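PDB 4FN7: enoyl-CoA hydratase/isomerase family protein from Mycobacterium tuberculosis, which probably hydrates the double bond of enoyl-CoA thioesters in lipid metabolism, as a member of the crotonase superfamily. Local coordinates for residues 152-155 against 156-160; 185-188 against 189-192; 197-200 against 201-204. All coordinates share one frame; numbering follows the deposited sequence. Where two conformers were deposited one is given.

Followed from the N terminus, the three contacts come in series, none enclosing or crossing another, and each is local: it closes a helical turn or a helix start and no long loop. Contact 1 lies in helix 151-159, about 29 Å from contact 2 and 33 Å from contact 3, centre to centre. Contact 2 belongs to helix 184-195, which packs on the six-stranded sheet. After a short loop, contact 3 opens helix 200-223; its nearest atoms are about 5 Å from contact 2. Although far apart within a chain, contacts 1 and 3 are linked across the assembly of three subunits: Gly159 O of one subunit accepts a hydrogen bond from His203 ND1 of another.

Contact 1: 152-155 against 156-160; sequences SAYQ and QATGL
Near the start of helix 151-159, Ser152 O accepts from Gln156 N at 3.2 Å, while Gln156 CG lies 3.5 Å from Ser152 O. Ala153 O accepts from Ala157 N at 2.8 Å, and both alanines are slim enough to pack on Phe164 of strand 163-164. Tyr154 O takes Thr158 N at 3.2 Å. Thr158 OG1 also lies 2.8 Å from Tyr154 O; its chi1 of 57° sets the hydroxyl between its own N and carbonyl carbon, turned back to the preceding turn. Gln155 O, 3.2 Å from Thr158 OG1, could take the proton instead. The same torsion leaves Thr158 CG2 3.8 Å from Tyr154 CE1, meeting the ring obliquely beside helix 139-148. Gln155 O accepts from Gly159 N and from a water, which also donates to Gln155 OE1; that amide oxygen has a further donor in Arg211 of the second subunit. Gln156 NE2 bonds to His117 of that subunit. The chemistry implies a buried helix whose carbonyls are served by main chain and water, with the single Thr158 hydroxyl proton able to serve one of two, while Gln155 OE1 and Gln156 NE2 bond across the subunit interface.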
ATOM      1  N   SER A 152       5.183  -3.715   0.106  1.00  8.66           N
ATOM      2  CA  SER A 152       6.472  -4.361  -0.117  1.00  8.75           C
ATOM      3  C   SER A 152       7.649  -3.509   0.363  1.00  9.27           C
ATOM      4  O   SER A 152       8.646  -4.043   0.858  1.00  9.40           O
ATOM      5  CB  SER A 152       6.636  -4.774  -1.577  1.00 10.17           C
ATOM      6  OG  SER A 152       6.013  -6.025  -1.807  1.00 11.05           O
ATOM      7  N   ALA A 153       7.549  -2.190   0.228  1.00  9.23           N
ATOM      8  CA  ALA A 153       8.625  -1.327   0.711  1.00  8.77           C
ATOM      9  C   ALA A 153       8.713  -1.398   2.230  1.00  9.19           C
ATOM     10  O   ALA A 153       9.803  -1.372   2.793  1.00  9.81           O
ATOM     11  CB  ALA A 153       8.425   0.112   0.250  1.00 10.59           C
ATOM     12  N   TYR A 154       7.561  -1.497   2.885  1.00  8.51           N
ATOM     13  CA  TYR A 154       7.513  -1.584   4.337  1.00  8.90           C
ATOM     14  C   TYR A 154       8.273  -2.826   4.810  1.00  8.75           C
ATOM     15  O   TYR A 154       9.055  -2.771   5.761  1.00  9.42           O
ATOM     16  CB  TYR A 154       6.057  -1.640   4.811  1.00  8.80           C
ATOM     17  CG  TYR A 154       5.887  -1.838   6.298  1.00  8.12           C
ATOM     18  CD1 TYR A 154       6.275  -0.855   7.198  1.00  8.57           C
ATOM     19  CD2 TYR A 154       5.312  -2.998   6.805  1.00 10.79           C
ATOM     20  CE1 TYR A 154       6.112  -1.030   8.549  1.00  9.10           C
ATOM     21  CE2 TYR A 154       5.145  -3.182   8.162  1.00 11.40           C
ATOM     22  CZ  TYR A 154       5.550  -2.194   9.034  1.00 10.21           C
ATOM     23  OH  TYR A 154       5.391  -2.347  10.392  1.00 11.54           O
ATOM     24  N   GLN A 155       8.051  -3.946   4.131  1.00  8.05           N
ATOM     25  CA  GLN A 155       8.769  -5.169   4.485  1.00  8.69           C
ATOM     26  C   GLN A 155      10.280  -4.987   4.383  1.00  8.70           C
ATOM     27  O   GLN A 155      11.024  -5.374   5.288  1.00  9.56           O
ATOM     28  CB  GLN A 155       8.307  -6.345   3.620  1.00  8.73           C
ATOM     29  CG  GLN A 155       6.909  -6.808   3.951  1.00  9.44           C
ATOM     30  CD  GLN A 155       6.758  -7.122   5.421  1.00 11.27           C
ATOM     31  OE1 GLN A 155       7.604  -7.804   6.003  1.00 14.54           O
ATOM     32  NE2 GLN A 155       5.694  -6.617   6.037  1.00 10.89           N
ATOM     33  N   GLN A 156      10.743  -4.407   3.283  1.00  7.91           N
ATOM     34  CA  GLN A 156      12.185  -4.305   3.072  1.00  8.66           C
ATOM     35  C   GLN A 156      12.819  -3.214   3.925  1.00  8.58           C
ATOM     36  O   GLN A 156      13.959  -3.356   4.375  1.00  9.16           O
ATOM     37  CB  GLN A 156      12.504  -4.073   1.602  1.00  9.83           C
ATOM     38  CG  GLN A 156      11.971  -5.192   0.721  1.00 10.39           C
ATOM     39  CD  GLN A 156      12.890  -5.507  -0.434  1.00 11.41           C
ATOM     40  OE1 GLN A 156      13.259  -4.618  -1.196  1.00 14.33           O
ATOM     41  NE2 GLN A 156      13.280  -6.777  -0.565  1.00 10.72           N
ATOM     42  N   ALA A 157      12.083  -2.123   4.144  1.00  8.55           N
ATOM     43  CA  ALA A 157      12.608  -0.997   4.918  1.00  8.13           C
ATOM     44  C   ALA A 157      12.878  -1.405   6.354  1.00  8.70           C
ATOM     45  O   ALA A 157      13.784  -0.881   7.008  1.00 10.61           O
ATOM     46  CB  ALA A 157      11.626   0.165   4.890  1.00  8.98           C
ATOM     47  N   THR A 158      12.064  -2.328   6.842  1.00  8.87           N
ATOM     48  CA  THR A 158      12.125  -2.724   8.240  1.00  9.04           C
ATOM     49  C   THR A 158      13.115  -3.877   8.459  1.00  8.19           C
ATOM     50  O   THR A 158      14.221  -3.657   8.952  1.00  9.65           O
ATOM     51  CB  THR A 158      10.718  -3.029   8.797  1.00  8.70           C
ATOM     52  OG1 THR A 158      10.090  -4.054   8.013  1.00  9.17           O
ATOM     53  CG2 THR A 158       9.850  -1.765   8.748  1.00 10.19           C
ATOM     54  N   GLY A 159      12.740  -5.089   8.055  1.00  9.48           N
ATOM     55  CA  GLY A 159      13.568  -6.262   8.295  1.00 10.36           C
ATOM     56  C   GLY A 159      14.906  -6.259   7.579  1.00  9.78           C
ATOM     57  O   GLY A 159      15.864  -6.887   8.042  1.00  9.81           O
ATOM     58  N   LEU A 160      14.996  -5.570   6.446  1.00  9.18           N
ATOM     59  CA  LEU A 160      16.239  -5.573   5.676  1.00  9.67           C
ATOM     60  C   LEU A 160      16.984  -4.241   5.711  1.00  9.37           C
ATOM     61  O   LEU A 160      18.008  -4.093   5.053  1.00 11.25           O
ATOM     62  CB  LEU A 160      15.984  -5.976   4.223  1.00 10.65           C
ATOM     63  CG  LEU A 160      15.394  -7.374   4.000  1.00 10.55           C
ATOM     64  CD1 LEU A 160      15.173  -7.597   2.521  1.00 10.61           C
ATOM     65  CD2 LEU A 160      16.286  -8.479   4.596  1.00 11.14           C
TER
HETATM   66  O   HOH W   1      10.510  -7.198   7.375  1.00 11.46           O

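Contact 2: 185-188 against 189-192; sequences VSRA and EEAA
Arg187 and Glu190, three residues apart on helix 184-195, form the charged part of this contact, a salt bridge with Arg187 NH1 2.9 Å from Glu190 OE1. The hydrogen bond within it is bent, with an angle of 137° at the proton. NH1 meets OE1 on the anti side, out of the carboxylate plane, and the guanidinium and carboxylate planes stand 70° apart, so this is a single-point grip and not a flat two-bond pairing. Arginine reaches it by a bend at chi2 (59°), which carries the chain along the helix toward the next turn, whereas Glu190 is extended beyond CG. The guanidinium has a second anionic partner, since NE makes a salt bridge to Glu177; two carboxylates would tend to stabilise its positive charge.

Packing contacts accompany the salt bridge. Ala191 CB lies over one face of the Arg187 guanidinium, offset toward its rim, 4.1 Å from Arg187 NH1, where a bare methyl lets the arginine run along the helix surface. On another side Val185 and Glu189 run side by side. In the conformer described here, Val185 CG1 lies beside the carboxylate, 3.6 Å from Glu189 OE2, the glutamate's CH2 groups pass the carbonyl of Val185, and OE2 forms a salt bridge with Lys10.

Main-chain bonds hold the helix together: Glu189 N, Glu190 N, Ala191 N and Ala192 N donate to the carbonyls of Val185, Ser186, Arg187 and Ala188, regular alpha-helical steps of four residues.

Small residues suit the face turned to the sheet. Ala188 and Ala192 bring the helix close to Val50 of strand 48-52 and Val97 of strand 96-100, and Glu189, in that same conformer, lies against Ile13 and Val15 of strand 13-18, so the helix lies over three neighbouring strands of the six-stranded sheet.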
ATOM      1  N   VAL A 185      14.541  23.377  -0.619  1.00 12.39           N
ATOM      2  CA  VAL A 185      13.928  24.242   0.381  1.00 11.79           C
ATOM      3  C   VAL A 185      12.916  25.195  -0.244  1.00 12.51           C
ATOM      4  O   VAL A 185      11.798  25.330   0.248  1.00 13.06           O
ATOM      5  CB  VAL A 185      14.988  25.022   1.181  1.00 12.83           C
ATOM      6  CG1 VAL A 185      14.323  26.060   2.078  1.00 14.57           C
ATOM      7  CG2 VAL A 185      15.834  24.051   1.998  1.00 13.69           C
ATOM      8  N   SER A 186      13.295  25.851  -1.334  1.00 13.42           N
ATOM      9  CA  SER A 186      12.380  26.811  -1.946  1.00 14.64           C
ATOM     10  C   SER A 186      11.128  26.113  -2.477  1.00 13.79           C
ATOM     11  O   SER A 186      10.024  26.645  -2.387  1.00 14.73           O
ATOM     12  CB  SER A 186      13.072  27.640  -3.036  1.00 17.36           C
ATOM     13  OG  SER A 186      13.574  26.819  -4.067  1.00 19.25           O
ATOM     14  N   ARG A 187      11.292  24.905  -3.000  1.00 13.42           N
ATOM     15  CA  ARG A 187      10.147  24.142  -3.472  1.00 13.35           C
ATOM     16  C   ARG A 187       9.254  23.726  -2.299  1.00 12.94           C
ATOM     17  O   ARG A 187       8.029  23.793  -2.389  1.00 13.68           O
ATOM     18  CB  ARG A 187      10.598  22.930  -4.284  1.00 15.25           C
ATOM     19  CG  ARG A 187       9.475  22.019  -4.698  1.00 17.21           C
ATOM     20  CD  ARG A 187       8.414  22.722  -5.540  1.00 19.28           C
ATOM     21  NE  ARG A 187       7.261  21.842  -5.641  1.00 21.54           N
ATOM     22  CZ  ARG A 187       5.994  22.232  -5.597  1.00 20.85           C
ATOM     23  NH1 ARG A 187       5.685  23.517  -5.488  1.00 20.63           N
ATOM     24  NH2 ARG A 187       5.033  21.323  -5.672  1.00 23.10           N
ATOM     25  N   ALA A 188       9.865  23.304  -1.196  1.00 11.76           N
ATOM     26  CA  ALA A 188       9.104  22.990   0.011  1.00 11.50           C
ATOM     27  C   ALA A 188       8.287  24.199   0.477  1.00 10.78           C
ATOM     28  O   ALA A 188       7.121  24.059   0.845  1.00 11.15           O
ATOM     29  CB  ALA A 188      10.028  22.500   1.130  1.00 12.23           C
ATOM     30  N   GLU A 189       8.897  25.382   0.455  1.00 10.83           N
ATOM     31  CA  GLU A 189       8.204  26.594   0.869  0.66 12.27           C
ATOM     32  C   GLU A 189       7.069  26.950  -0.087  1.00 11.72           C
ATOM     33  O   GLU A 189       5.994  27.361   0.347  1.00 12.39           O
ATOM     34  CB  GLU A 189       9.197  27.750   1.018  0.66 14.18           C
ATOM     35  CG  GLU A 189      10.117  27.566   2.214  0.66 15.39           C
ATOM     36  CD  GLU A 189      11.324  28.476   2.190  0.66 17.55           C
ATOM     37  OE1 GLU A 189      11.589  29.087   1.134  0.66 20.09           O
ATOM     38  OE2 GLU A 189      12.011  28.570   3.232  0.66 18.01           O
ATOM     39  N   GLU A 190       7.310  26.774  -1.383  1.00 12.80           N
ATOM     40  CA  GLU A 190       6.282  27.009  -2.393  1.00 13.37           C
ATOM     41  C   GLU A 190       5.088  26.082  -2.155  1.00 11.91           C
ATOM     42  O   GLU A 190       3.933  26.512  -2.179  1.00 13.31           O
ATOM     43  CB  GLU A 190       6.854  26.795  -3.798  1.00 15.89           C
ATOM     44  CG  GLU A 190       5.895  27.131  -4.924  1.00 18.41           C
ATOM     45  CD  GLU A 190       6.522  26.943  -6.292  1.00 23.71           C
ATOM     46  OE1 GLU A 190       7.045  25.842  -6.565  1.00 26.03           O
ATOM     47  OE2 GLU A 190       6.503  27.900  -7.095  1.00 28.58           O
ATOM     48  N   ALA A 191       5.375  24.805  -1.916  1.00 12.10           N
ATOM     49  CA  ALA A 191       4.327  23.824  -1.677  1.00 11.74           C
ATOM     50  C   ALA A 191       3.550  24.173  -0.406  1.00 11.78           C
ATOM     51  O   ALA A 191       2.320  24.116  -0.393  1.00 11.85           O
ATOM     52  CB  ALA A 191       4.920  22.421  -1.582  1.00 12.16           C
ATOM     53  N   ALA A 192       4.270  24.534   0.653  1.00 10.54           N
ATOM     54  CA  ALA A 192       3.633  24.939   1.901  1.00 11.17           C
ATOM     55  C   ALA A 192       2.683  26.125   1.687  1.00 11.56           C
ATOM     56  O   ALA A 192       1.560  26.122   2.195  1.00 11.75           O
ATOM     57  CB  ALA A 192       4.678  25.265   2.950  1.00 11.53           C
TER

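Contact 3: 197-200 against 201-204; sequences GLNQ and HAHA
The backbone passes from an extended Asn199 (psi 119°) into helix 200-223, whose first main-chain bonds run from His203 N to Asn199 O and from Ala204 N to Gln200 O, both 2.9 Å. Asn199 is the N-cap: its OD1 accepts from Ala202 N at 2.9 Å, a backbone N-H with no preceding turn to supply its acceptor. The bond is fairly straight (160° at the proton) and lies in the plane of the amide carbonyl. A chi1 of -176° sets CG beside the carbonyl carbon, and the twist at chi2 turns OD1 toward Ala202 N. Asparagine suits the place because a short side chain ending in an acceptor can mimic a backbone carbonyl. The same OD1 touches CB of His201 and of Ala202, each at 3.5 Å. Gln200, bent at chi2, curls its amide back beside the helix, and NE2 donates to Pro93 O, joining the helix start to a loop of its own chain. His203 lies on the subunit interface: ND1 bonds to Gly159 O of the third subunit, while NE2 is hydrogen-bonded to Lys207. Small Ala204 fits beside the curled glutamine, with CB 3.7 Å from Gln200 NE2.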
ATOM      1  N   GLY A 197      -3.426  27.416   1.334  1.00 13.81           N
ATOM      2  CA  GLY A 197      -4.635  27.857   0.652  1.00 14.44           C
ATOM      3  C   GLY A 197      -5.776  26.851   0.714  1.00 14.84           C
ATOM      4  O   GLY A 197      -6.914  27.172   0.364  1.00 16.74           O
ATOM      5  N   LEU A 198      -5.482  25.625   1.141  1.00 13.21           N
ATOM      6  CA  LEU A 198      -6.541  24.653   1.403  1.00 12.72           C
ATOM      7  C   LEU A 198      -7.366  25.119   2.593  1.00 12.59           C
ATOM      8  O   LEU A 198      -6.901  25.910   3.415  1.00 13.46           O
ATOM      9  CB  LEU A 198      -5.960  23.269   1.697  1.00 12.27           C
ATOM     10  CG  LEU A 198      -5.195  22.592   0.561  1.00 12.54           C
ATOM     11  CD1 LEU A 198      -4.392  21.415   1.107  1.00 12.77           C
ATOM     12  CD2 LEU A 198      -6.155  22.145  -0.539  1.00 14.87           C
ATOM     13  N   ASN A 199      -8.602  24.647   2.690  1.00 12.41           N
ATOM     14  CA  ASN A 199      -9.399  24.983   3.862  1.00 12.48           C
ATOM     15  C   ASN A 199      -8.802  24.321   5.098  1.00 12.20           C
ATOM     16  O   ASN A 199      -8.714  23.094   5.176  1.00 11.36           O
ATOM     17  CB  ASN A 199     -10.845  24.549   3.674  1.00 14.34           C
ATOM     18  CG  ASN A 199     -11.727  24.959   4.829  1.00 14.97           C
ATOM     19  OD1 ASN A 199     -11.844  24.246   5.819  1.00 14.86           O
ATOM     20  ND2 ASN A 199     -12.356  26.121   4.706  1.00 17.57           N
ATOM     21  N   GLN A 200      -8.390  25.130   6.067  1.00 12.42           N
ATOM     22  CA  GLN A 200      -7.655  24.615   7.217  1.00 11.53           C
ATOM     23  C   GLN A 200      -8.487  23.668   8.082  1.00 11.49           C
ATOM     24  O   GLN A 200      -8.001  22.623   8.509  1.00 12.98           O
ATOM     25  CB  GLN A 200      -7.081  25.756   8.058  1.00 13.22           C
ATOM     26  CG  GLN A 200      -6.212  25.284   9.217  1.00 14.50           C
ATOM     27  CD  GLN A 200      -7.009  25.017  10.479  1.00 14.63           C
ATOM     28  OE1 GLN A 200      -7.951  25.740  10.797  1.00 18.57           O
ATOM     29  NE2 GLN A 200      -6.637  23.973  11.205  1.00 14.68           N
ATOM     30  N   HIS A 201      -9.740  24.027   8.333  1.00 12.70           N
ATOM     31  CA  HIS A 201     -10.621  23.182   9.130  1.00 12.70           C
ATOM     32  C   HIS A 201     -10.780  21.805   8.485  1.00 11.29           C
ATOM     33  O   HIS A 201     -10.689  20.774   9.161  1.00 12.32           O
ATOM     34  CB  HIS A 201     -11.988  23.855   9.289  1.00 15.90           C
ATOM     35  CG  HIS A 201     -12.951  23.080  10.131  1.00 20.91           C
ATOM     36  ND1 HIS A 201     -13.732  22.063   9.626  1.00 24.18           N
ATOM     37  CD2 HIS A 201     -13.265  23.179  11.445  1.00 24.28           C
ATOM     38  CE1 HIS A 201     -14.481  21.563  10.593  1.00 25.49           C
ATOM     39  NE2 HIS A 201     -14.220  22.226  11.707  1.00 25.53           N
ATOM     40  N   ALA A 202     -11.026  21.792   7.180  1.00 12.52           N
ATOM     41  CA  ALA A 202     -11.228  20.541   6.452  1.00 11.77           C
ATOM     42  C   ALA A 202      -9.931  19.734   6.383  1.00  8.93           C
ATOM     43  O   ALA A 202      -9.952  18.510   6.505  1.00 11.05           O
ATOM     44  CB  ALA A 202     -11.754  20.819   5.053  1.00 12.38           C
ATOM     45  N   HIS A 203      -8.813  20.420   6.179  1.00 10.46           N
ATOM     46  CA  HIS A 203      -7.513  19.760   6.156  1.00  8.94           C
ATOM     47  C   HIS A 203      -7.231  19.066   7.485  1.00 10.45           C
ATOM     48  O   HIS A 203      -6.862  17.884   7.520  1.00 10.67           O
ATOM     49  CB  HIS A 203      -6.402  20.771   5.860  1.00 11.06           C
ATOM     50  CG  HIS A 203      -5.027  20.222   6.082  1.00  9.93           C
ATOM     51  ND1 HIS A 203      -4.460  19.273   5.255  1.00  9.69           N
ATOM     52  CD2 HIS A 203      -4.122  20.456   7.061  1.00 10.00           C
ATOM     53  CE1 HIS A 203      -3.258  18.961   5.711  1.00 10.04           C
ATOM     54  NE2 HIS A 203      -3.025  19.671   6.799  1.00  9.84           N
ATOM     55  N   ALA A 204      -7.395  19.801   8.577  1.00 10.62           N
ATOM     56  CA  ALA A 204      -7.105  19.278   9.906  1.00 10.90           C
ATOM     57  C   ALA A 204      -7.982  18.081  10.237  1.00 10.61           C
ATOM     58  O   ALA A 204      -7.504  17.077  10.762  1.00 12.47           O
ATOM     59  CB  ALA A 204      -7.281  20.371  10.949  1.00 10.95           C
TER